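Local coordinates for conserved domain protein (Streptococcus pneumoniae, PDB 2FI0) that is of unknown function but forms a small, mostly helical domain of the DUF1858 family, with two short parallel strands pairing its chain ends, at residues A[8-13]-A[76-81]; A[14-19]-A[42-47]; A[27-32]-A[68-73]. All coordinates share one frame; numbering follows the deposited sequence.

Contact 1 (A[8-13]-A[76-81]); sequences IIDVSI and EVIGLD
Ile-78 shares one face of the two-stranded parallel sheet with Ile-8 and Asp-10 and reaches across between them. Its chi1 of 65° wedges CG1 between the backbone N and carbonyl carbon and turns the chain across the neighbouring strand. Ile-78 CD1 then meets Ile-8 CG2 at 3.7 Å, the two branched chains meeting at a slant, while the Ile-78 side chain crosses that of Asp-10 at about a right angle, CG1 touching CB at 3.8 Å. On the face of Ile-9 and Val-77, these two pack on Leu-70 of helix 63-72, a place suited to beta-branched apolar residues. Val-11, just past strand 8-10, adds its CG1 at 3.7 Å from Val-77 CG1. The backbones are joined by Ile-9 N to Glu-76 O at 2.8 Å. Ile-78 N to Ile-9 O and Val-11 N to Ile-78 O continue the pairing, all nearly straight at hydrogen. At the end of its strand Asp-10 makes an Asx turn: OD1 accepts from Ser-12 OG (2.6 Å) on the syn side and Ser-12 N (2.9 Å) on the anti side, each 30° out of the carboxylate plane. Gly-79 CA lies 3.6 Å from Asp-10 OD1; a side chain here would point at that oxygen, and the positive phi also suits a glycine. Two donors on one oxygen hold the carboxylate's rotation and would be expected to stabilise its charge.

Contact 2 (A[14-19]-A[42-47]); sequences PVAEVV and MRNTVG
The first turn of helix 15-21 meets the bend between helix 40-43 and the short helix around 46-49, with Gly-47 and Ala-16 the closest pair of backbones, CA to CA 5.0 Å. Ala-16 N donates to Gly-47 O at 3.0 Å and is nearly straight at hydrogen, although the donor stands 50° out of the carbonyl plane. The same oxygen touches Pro-14 CB at 3.6 Å. Ala-16 CB rests 3.6 Å from Gly-47 O and 3.7 Å from Arg-43 O. Small residues suit this spot: alanine lets the backbones come close, and Gly-47 has no side chain, where one would run into Arg-43 O. With Pro-14 as N-cap residue, the helix begins with amide groups that no earlier turn of its own can engage; Gly-47 O takes one of them, and Val-15 has a backbone bond to Val-50. Farther along the helix, Val-19 CG1 lies over one face of the Arg-43 guanidinium, 3.4 Å from NE. Arg-43 is extended at chi1 (-178°) and chi2, which brings CD against Val-19; the bend at chi3 (69°) then lays NE beside CG1. Its NH1 donates to Leu-37 O while Val-19 covers that face. A water accepts from Arg-43 NE at 2.8 Å and from Asn-44 ND2 at 2.7 Å, and gives a weak bond to Ala-16 O, so it links the two segments.

Contact 3 (A[27-32]-A[68-73]); sequences EILVEL and RTLEAN
The side-chain amide of Asn-73 is covered on one face by Ile-28, whose CD1 stands over CG at 3.7 Å and touches Asn-73 CB at 3.5 Å. At the nitrogen end of the amide, ND2 donates to Thr-69 O at 2.8 Å, an oxygen tilted 17° from the amide plane. This bond, at the C-terminal end of helix 63-72, fixes the flip of the group and holds its face toward the isoleucine. One turn back, Thr-69 and Ile-28 lie alongside one another, pointing opposite ways, CG2 against CG2 at 3.7 Å. Leu-32 reaches Thr-69 tip to tip, its CD2 lying 3.6 Å from OG1. That hydroxyl sits beside the backbone N (chi1 -54°), where it is bonded to Lys-65 O, so threonine can turn a methyl to Ile-28 and still face a leucine. Deeper down, Leu-70 CD2 makes a looser contact with Ile-28 CG2 at 4.3 Å, and Leu-29 CD2 also comes near Leu-70 CD2, again loosely. The contact thus rests on aliphatic groups laid against a threonine and an amide, while Asn-73 ND2 and Thr-69 OG1 bond to carbonyls of helix 63-72.

From the N terminus, strand 8-10 opens contact 1, closed by strand 76-78 near the chain's far end, a loop that holds contacts 2 and 3. Within it helix 15-21 follows directly and enters contact 2, closed when the chain comes back at 42-47. Before that return, helix 26-29 opens contact 3, whose partner, helix 63-72, arrives later; contacts 2 and 3 therefore cross, and lie on opposite sides of the chain's centre. Leu-29 bridges them by packing on Val-15 and Val-19. Helix 63-72 leads on into strand 76-78, tying contact 3 to contact 1, and Val-18 joins helix 15-21 to the first strand.

Contact 1 (A[8-13]-A[76-81])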
loop_
_atom_site.group_PDB
_atom_site.type_symbol
_atom_site.label_atom_id
_atom_site.label_comp_id
_atom_site.label_asym_id
_atom_site.label_seq_id
_atom_site.Cartn_x
_atom_site.Cartn_y
_atom_site.Cartn_z
ATOM N N ILE A 8 -0.773 3.365 -10.770
ATOM C CA ILE A 8 -0.199 4.420 -9.945
ATOM C C ILE A 8 -0.695 4.204 -8.513
ATOM O O ILE A 8 -1.893 4.032 -8.292
ATOM C CB ILE A 8 -0.615 5.819 -10.471
ATOM C CG1 ILE A 8 -0.033 6.054 -11.869
ATOM C CG2 ILE A 8 -0.192 6.924 -9.515
ATOM C CD1 ILE A 8 -0.741 7.153 -12.622
ATOM N N ILE A 9 0.234 4.198 -7.561
ATOM C CA ILE A 9 -0.077 4.005 -6.154
ATOM C C ILE A 9 0.377 5.223 -5.364
ATOM O O ILE A 9 1.524 5.628 -5.430
ATOM C CB ILE A 9 0.554 2.710 -5.600
ATOM C CG1 ILE A 9 -0.142 1.512 -6.245
ATOM C CG2 ILE A 9 0.438 2.663 -4.051
ATOM C CD1 ILE A 9 0.477 0.166 -5.931
ATOM N N ASP A 10 -0.563 5.808 -4.637
ATOM C CA ASP A 10 -0.307 6.966 -3.808
ATOM C C ASP A 10 -0.116 6.456 -2.372
ATOM O O ASP A 10 -1.015 5.841 -1.796
ATOM C CB ASP A 10 -1.493 7.931 -3.920
ATOM C CG ASP A 10 -1.209 9.291 -3.309
ATOM O OD1 ASP A 10 -0.380 9.373 -2.382
ATOM O OD2 ASP A 10 -1.830 10.282 -3.757
ATOM N N VAL A 11 1.067 6.691 -1.807
ATOM C CA VAL A 11 1.375 6.187 -0.471
ATOM C C VAL A 11 0.840 7.132 0.608
ATOM O O VAL A 11 0.999 6.862 1.791
ATOM C CB VAL A 11 2.909 5.918 -0.269
ATOM C CG1 VAL A 11 3.393 4.821 -1.203
ATOM C CG2 VAL A 11 3.747 7.187 -0.456
ATOM N N SER A 12 0.214 8.234 0.194
ATOM C CA SER A 12 -0.291 9.232 1.129
ATOM C C SER A 12 -1.787 9.167 1.386
ATOM O O SER A 12 -2.286 9.964 2.155
ATOM C CB SER A 12 0.079 10.644 0.667
ATOM O OG SER A 12 -0.744 11.076 -0.402
ATOM N N ILE A 13 -2.494 8.230 0.762
ATOM C CA ILE A 13 -3.935 8.068 0.952
ATOM C C ILE A 13 -4.198 6.773 1.748
ATOM O O ILE A 13 -3.314 5.923 1.844
ATOM C CB ILE A 13 -4.704 8.054 -0.415
ATOM C CG1 ILE A 13 -4.335 6.829 -1.262
ATOM C CG2 ILE A 13 -4.441 9.347 -1.200
ATOM C CD1 ILE A 13 -5.210 6.645 -2.461
ATOM N N GLU A 76 3.880 2.512 -10.350
ATOM C CA GLU A 76 4.516 3.794 -10.187
ATOM C C GLU A 76 4.021 4.423 -8.902
ATOM O O GLU A 76 2.826 4.523 -8.687
ATOM C CB GLU A 76 4.158 4.686 -11.374
ATOM C CG GLU A 76 5.235 5.673 -11.724
ATOM C CD GLU A 76 6.488 4.983 -12.271
ATOM O OE1 GLU A 76 6.379 4.237 -13.277
ATOM O OE2 GLU A 76 7.560 5.182 -11.671
ATOM N N VAL A 77 4.949 4.878 -8.057
ATOM C CA VAL A 77 4.609 5.349 -6.740
ATOM C C VAL A 77 4.599 6.872 -6.666
ATOM O O VAL A 77 5.498 7.519 -7.162
ATOM C CB VAL A 77 5.588 4.782 -5.722
ATOM C CG1 VAL A 77 5.259 5.289 -4.327
ATOM C CG2 VAL A 77 5.556 3.252 -5.771
ATOM N N ILE A 78 3.580 7.439 -6.029
ATOM C CA ILE A 78 3.514 8.884 -5.820
ATOM C C ILE A 78 3.191 9.162 -4.363
ATOM O O ILE A 78 2.931 8.237 -3.610
ATOM C CB ILE A 78 2.485 9.573 -6.771
ATOM C CG1 ILE A 78 1.047 9.122 -6.484
ATOM C CG2 ILE A 78 2.837 9.287 -8.241
ATOM C CD1 ILE A 78 0.012 9.895 -7.286
ATOM N N GLY A 79 3.221 10.432 -3.979
ATOM C CA GLY A 79 2.866 10.852 -2.630
ATOM C C GLY A 79 3.939 10.667 -1.567
ATOM O O GLY A 79 3.640 10.728 -0.374
ATOM N N LEU A 80 5.170 10.415 -1.999
ATOM C CA LEU A 80 6.343 10.326 -1.113
ATOM C C LEU A 80 6.678 11.664 -0.458
ATOM O O LEU A 80 6.331 12.714 -0.995
ATOM C CB LEU A 80 7.566 9.893 -1.940
ATOM C CG LEU A 80 8.007 8.427 -2.107
ATOM C CD1 LEU A 80 7.187 7.452 -1.343
ATOM C CD2 LEU A 80 8.060 8.029 -3.559
ATOM N N ASP A 81 7.377 11.631 0.683
ATOM C CA ASP A 81 7.920 12.860 1.303
ATOM C C ASP A 81 9.065 13.437 0.455
ATOM O O ASP A 81 9.625 12.750 -0.414
ATOM C CB ASP A 81 8.455 12.603 2.727
ATOM C CG ASP A 81 7.351 12.323 3.742
ATOM O OD1 ASP A 81 6.158 12.522 3.427
ATOM O OD2 ASP A 81 7.678 11.895 4.876
#

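Contact 2 (A[14-19]-A[42-47])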
loop_
_atom_site.group_PDB
_atom_site.type_symbol
_atom_site.label_atom_id
_atom_site.label_comp_id
_atom_site.label_asym_id
_atom_site.label_seq_id
_atom_site.Cartn_x
_atom_site.Cartn_y
_atom_site.Cartn_z
ATOM N N PRO A 14 -5.404 6.623 2.332
ATOM C CA PRO A 14 -5.702 5.420 3.121
ATOM C C PRO A 14 -5.477 4.105 2.374
ATOM O O PRO A 14 -5.810 3.999 1.207
ATOM C CB PRO A 14 -7.189 5.593 3.488
ATOM C CG PRO A 14 -7.407 7.059 3.460
ATOM C CD PRO A 14 -6.533 7.571 2.338
ATOM N N VAL A 15 -4.916 3.112 3.056
ATOM C CA VAL A 15 -4.564 1.848 2.406
ATOM C C VAL A 15 -5.781 1.170 1.744
ATOM O O VAL A 15 -5.656 0.558 0.677
ATOM C CB VAL A 15 -3.860 0.868 3.378
ATOM C CG1 VAL A 15 -3.587 -0.459 2.693
ATOM C CG2 VAL A 15 -2.556 1.443 3.826
ATOM N N ALA A 16 -6.947 1.305 2.362
ATOM C CA ALA A 16 -8.193 0.776 1.782
ATOM C C ALA A 16 -8.506 1.353 0.385
ATOM O O ALA A 16 -8.970 0.627 -0.501
ATOM C CB ALA A 16 -9.358 1.025 2.721
ATOM N N GLU A 17 -8.269 2.651 0.200
ATOM C CA GLU A 17 -8.491 3.290 -1.098
ATOM C C GLU A 17 -7.532 2.747 -2.162
ATOM O O GLU A 17 -7.896 2.578 -3.329
ATOM C CB GLU A 17 -8.312 4.802 -0.998
ATOM C CG GLU A 17 -9.388 5.503 -0.221
ATOM C CD GLU A 17 -9.225 7.018 -0.215
ATOM O OE1 GLU A 17 -8.654 7.570 -1.189
ATOM O OE2 GLU A 17 -9.686 7.656 0.766
ATOM N N VAL A 18 -6.299 2.494 -1.750
ATOM C CA VAL A 18 -5.329 1.881 -2.632
ATOM C C VAL A 18 -5.848 0.506 -3.083
ATOM O O VAL A 18 -5.867 0.214 -4.265
ATOM C CB VAL A 18 -3.936 1.753 -1.975
ATOM C CG1 VAL A 18 -2.999 1.010 -2.883
ATOM C CG2 VAL A 18 -3.368 3.123 -1.648
ATOM N N VAL A 19 -6.290 -0.315 -2.133
ATOM C CA VAL A 19 -6.638 -1.706 -2.420
ATOM C C VAL A 19 -7.931 -1.799 -3.243
ATOM O O VAL A 19 -8.038 -2.651 -4.118
ATOM C CB VAL A 19 -6.714 -2.549 -1.122
ATOM C CG1 VAL A 19 -7.278 -3.960 -1.394
ATOM C CG2 VAL A 19 -5.351 -2.646 -0.489
ATOM N N MET A 42 -10.838 -6.010 8.654
ATOM C CA MET A 42 -9.670 -5.286 9.187
ATOM C C MET A 42 -9.236 -4.167 8.245
ATOM O O MET A 42 -9.023 -3.036 8.672
ATOM C CB MET A 42 -8.462 -6.211 9.406
ATOM C CG MET A 42 -8.525 -7.225 10.555
ATOM S SD MET A 42 -8.964 -6.645 12.221
ATOM C CE MET A 42 -8.034 -5.110 12.199
ATOM N N ARG A 43 -9.095 -4.491 6.963
ATOM C CA ARG A 43 -8.692 -3.500 5.974
ATOM C C ARG A 43 -9.670 -2.324 5.887
ATOM O O ARG A 43 -9.256 -1.188 5.652
ATOM C CB ARG A 43 -8.539 -4.140 4.596
ATOM C CG ARG A 43 -8.060 -3.174 3.521
ATOM C CD ARG A 43 -7.755 -3.887 2.202
ATOM N NE ARG A 43 -8.952 -4.393 1.527
ATOM C CZ ARG A 43 -9.358 -5.661 1.528
ATOM N NH1 ARG A 43 -8.677 -6.611 2.157
ATOM N NH2 ARG A 43 -10.462 -5.990 0.873
ATOM N N ASN A 44 -10.959 -2.581 6.069
ATOM C CA ASN A 44 -11.938 -1.500 5.995
ATOM C C ASN A 44 -12.221 -0.827 7.344
ATOM O O ASN A 44 -13.130 0.003 7.445
ATOM C CB ASN A 44 -13.210 -1.987 5.311
ATOM C CG ASN A 44 -12.980 -2.338 3.841
ATOM O OD1 ASN A 44 -13.554 -3.296 3.327
ATOM N ND2 ASN A 44 -12.148 -1.552 3.159
ATOM N N THR A 45 -11.432 -1.183 8.363
ATOM C CA THR A 45 -11.427 -0.483 9.651
ATOM C C THR A 45 -10.082 0.248 9.827
ATOM O O THR A 45 -9.995 1.458 9.576
ATOM C CB THR A 45 -11.717 -1.439 10.844
ATOM O OG1 THR A 45 -10.813 -2.554 10.819
ATOM C CG2 THR A 45 -13.154 -1.950 10.795
ATOM N N VAL A 46 -9.034 -0.481 10.216
ATOM C CA VAL A 46 -7.704 0.135 10.374
ATOM C C VAL A 46 -7.181 0.743 9.063
ATOM O O VAL A 46 -6.587 1.825 9.084
ATOM C CB VAL A 46 -6.635 -0.835 10.995
ATOM C CG1 VAL A 46 -6.501 -2.128 10.208
ATOM C CG2 VAL A 46 -5.260 -0.156 11.080
ATOM N N GLY A 47 -7.418 0.059 7.944
ATOM C CA GLY A 47 -6.953 0.500 6.620
ATOM C C GLY A 47 -7.610 1.764 6.076
ATOM O O GLY A 47 -7.099 2.372 5.130
HETATM O O HOH W 1 -10.382 -1.980 1.222
#

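Contact 3 (A[27-32]-A[68-73])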
loop_
_atom_site.group_PDB
_atom_site.type_symbol
_atom_site.label_atom_id
_atom_site.label_comp_id
_atom_site.label_asym_id
_atom_site.label_seq_id
_atom_site.Cartn_x
_atom_site.Cartn_y
_atom_site.Cartn_z
ATOM N N GLU A 27 -1.952 -8.730 -2.386
ATOM C CA GLU A 27 -1.003 -9.845 -2.265
ATOM C C GLU A 27 0.438 -9.365 -2.014
ATOM O O GLU A 27 1.232 -10.045 -1.346
ATOM C CB GLU A 27 -1.046 -10.680 -3.545
ATOM C CG GLU A 27 -0.093 -11.871 -3.574
ATOM C CD GLU A 27 -0.119 -12.621 -4.903
ATOM O OE1 GLU A 27 -0.174 -11.960 -5.968
ATOM O OE2 GLU A 27 -0.069 -13.872 -4.875
ATOM N N ILE A 28 0.766 -8.196 -2.559
ATOM C CA ILE A 28 2.070 -7.597 -2.349
ATOM C C ILE A 28 2.150 -6.977 -0.963
ATOM O O ILE A 28 3.111 -7.210 -0.242
ATOM C CB ILE A 28 2.379 -6.532 -3.422
ATOM C CG1 ILE A 28 2.444 -7.191 -4.806
ATOM C CG2 ILE A 28 3.692 -5.838 -3.090
ATOM C CD1 ILE A 28 2.320 -6.227 -5.957
ATOM N N LEU A 29 1.137 -6.195 -0.602
ATOM C CA LEU A 29 1.121 -5.475 0.673
ATOM C C LEU A 29 1.186 -6.394 1.902
ATOM O O LEU A 29 1.814 -6.027 2.896
ATOM C CB LEU A 29 -0.116 -4.568 0.767
ATOM C CG LEU A 29 -0.209 -3.447 -0.283
ATOM C CD1 LEU A 29 -1.437 -2.562 0.005
ATOM C CD2 LEU A 29 1.050 -2.603 -0.345
ATOM N N VAL A 30 0.560 -7.575 1.838
ATOM C CA VAL A 30 0.570 -8.495 2.983
ATOM C C VAL A 30 1.955 -9.079 3.239
ATOM O O VAL A 30 2.243 -9.546 4.346
ATOM C CB VAL A 30 -0.484 -9.661 2.862
ATOM C CG1 VAL A 30 -1.894 -9.101 2.666
ATOM C CG2 VAL A 30 -0.108 -10.657 1.753
ATOM N N GLU A 31 2.805 -9.052 2.216
ATOM C CA GLU A 31 4.210 -9.425 2.364
ATOM C C GLU A 31 5.085 -8.240 2.804
ATOM O O GLU A 31 6.282 -8.411 2.987
ATOM C CB GLU A 31 4.743 -10.012 1.051
ATOM C CG GLU A 31 4.059 -11.311 0.622
ATOM C CD GLU A 31 4.275 -12.453 1.615
ATOM O OE1 GLU A 31 3.346 -13.274 1.819
ATOM O OE2 GLU A 31 5.375 -12.529 2.205
ATOM N N LEU A 32 4.491 -7.057 2.981
ATOM C CA LEU A 32 5.236 -5.844 3.351
ATOM C C LEU A 32 4.790 -5.249 4.701
ATOM O O LEU A 32 5.012 -4.064 4.976
ATOM C CB LEU A 32 5.092 -4.789 2.259
ATOM C CG LEU A 32 5.744 -5.088 0.902
ATOM C CD1 LEU A 32 5.229 -4.109 -0.113
ATOM C CD2 LEU A 32 7.249 -5.029 0.986
ATOM N N ARG A 68 10.524 0.036 -3.675
ATOM C CA ARG A 68 11.232 -0.931 -4.539
ATOM C C ARG A 68 10.326 -2.090 -4.949
ATOM O O ARG A 68 10.283 -2.493 -6.106
ATOM C CB ARG A 68 12.411 -1.549 -3.798
ATOM C CG ARG A 68 13.627 -0.690 -3.681
ATOM C CD ARG A 68 14.728 -1.442 -2.910
ATOM N NE ARG A 68 15.888 -1.344 -3.748
ATOM C CZ ARG A 68 16.558 -2.337 -4.299
ATOM N NH1 ARG A 68 16.330 -3.611 -4.041
ATOM N NH2 ARG A 68 17.543 -2.006 -5.070
ATOM N N THR A 69 9.640 -2.643 -3.963
ATOM C CA THR A 69 8.762 -3.795 -4.185
ATOM C C THR A 69 7.620 -3.441 -5.135
ATOM O O THR A 69 7.335 -4.178 -6.083
ATOM C CB THR A 69 8.202 -4.324 -2.853
ATOM O OG1 THR A 69 9.285 -4.604 -1.959
ATOM C CG2 THR A 69 7.398 -5.599 -3.075
ATOM N N LEU A 70 6.994 -2.296 -4.896
ATOM C CA LEU A 70 5.915 -1.850 -5.753
ATOM C C LEU A 70 6.380 -1.598 -7.176
ATOM O O LEU A 70 5.739 -2.053 -8.121
ATOM C CB LEU A 70 5.223 -0.615 -5.162
ATOM C CG LEU A 70 4.362 -0.857 -3.912
ATOM C CD1 LEU A 70 3.890 0.486 -3.321
ATOM C CD2 LEU A 70 3.171 -1.760 -4.220
ATOM N N GLU A 71 7.503 -0.892 -7.342
ATOM C CA GLU A 71 8.082 -0.692 -8.676
ATOM C C GLU A 71 8.436 -2.012 -9.367
ATOM O O GLU A 71 8.158 -2.170 -10.536
ATOM C CB GLU A 71 9.289 0.230 -8.612
ATOM C CG GLU A 71 8.932 1.643 -8.178
ATOM C CD GLU A 71 10.112 2.601 -8.237
ATOM O OE1 GLU A 71 11.274 2.177 -8.044
ATOM O OE2 GLU A 71 9.870 3.803 -8.462
ATOM N N ALA A 72 9.016 -2.958 -8.634
ATOM C CA ALA A 72 9.345 -4.291 -9.172
ATOM C C ALA A 72 8.130 -5.106 -9.626
ATOM O O ALA A 72 8.282 -6.052 -10.369
ATOM C CB ALA A 72 10.111 -5.099 -8.138
ATOM N N ASN A 73 6.943 -4.773 -9.138
ATOM C CA ASN A 73 5.722 -5.463 -9.531
ATOM C C ASN A 73 4.848 -4.634 -10.491
ATOM O O ASN A 73 3.683 -4.950 -10.714
ATOM C CB ASN A 73 4.951 -5.878 -8.283
ATOM C CG ASN A 73 5.610 -7.036 -7.549
ATOM O OD1 ASN A 73 5.457 -8.203 -7.937
ATOM N ND2 ASN A 73 6.353 -6.721 -6.480
#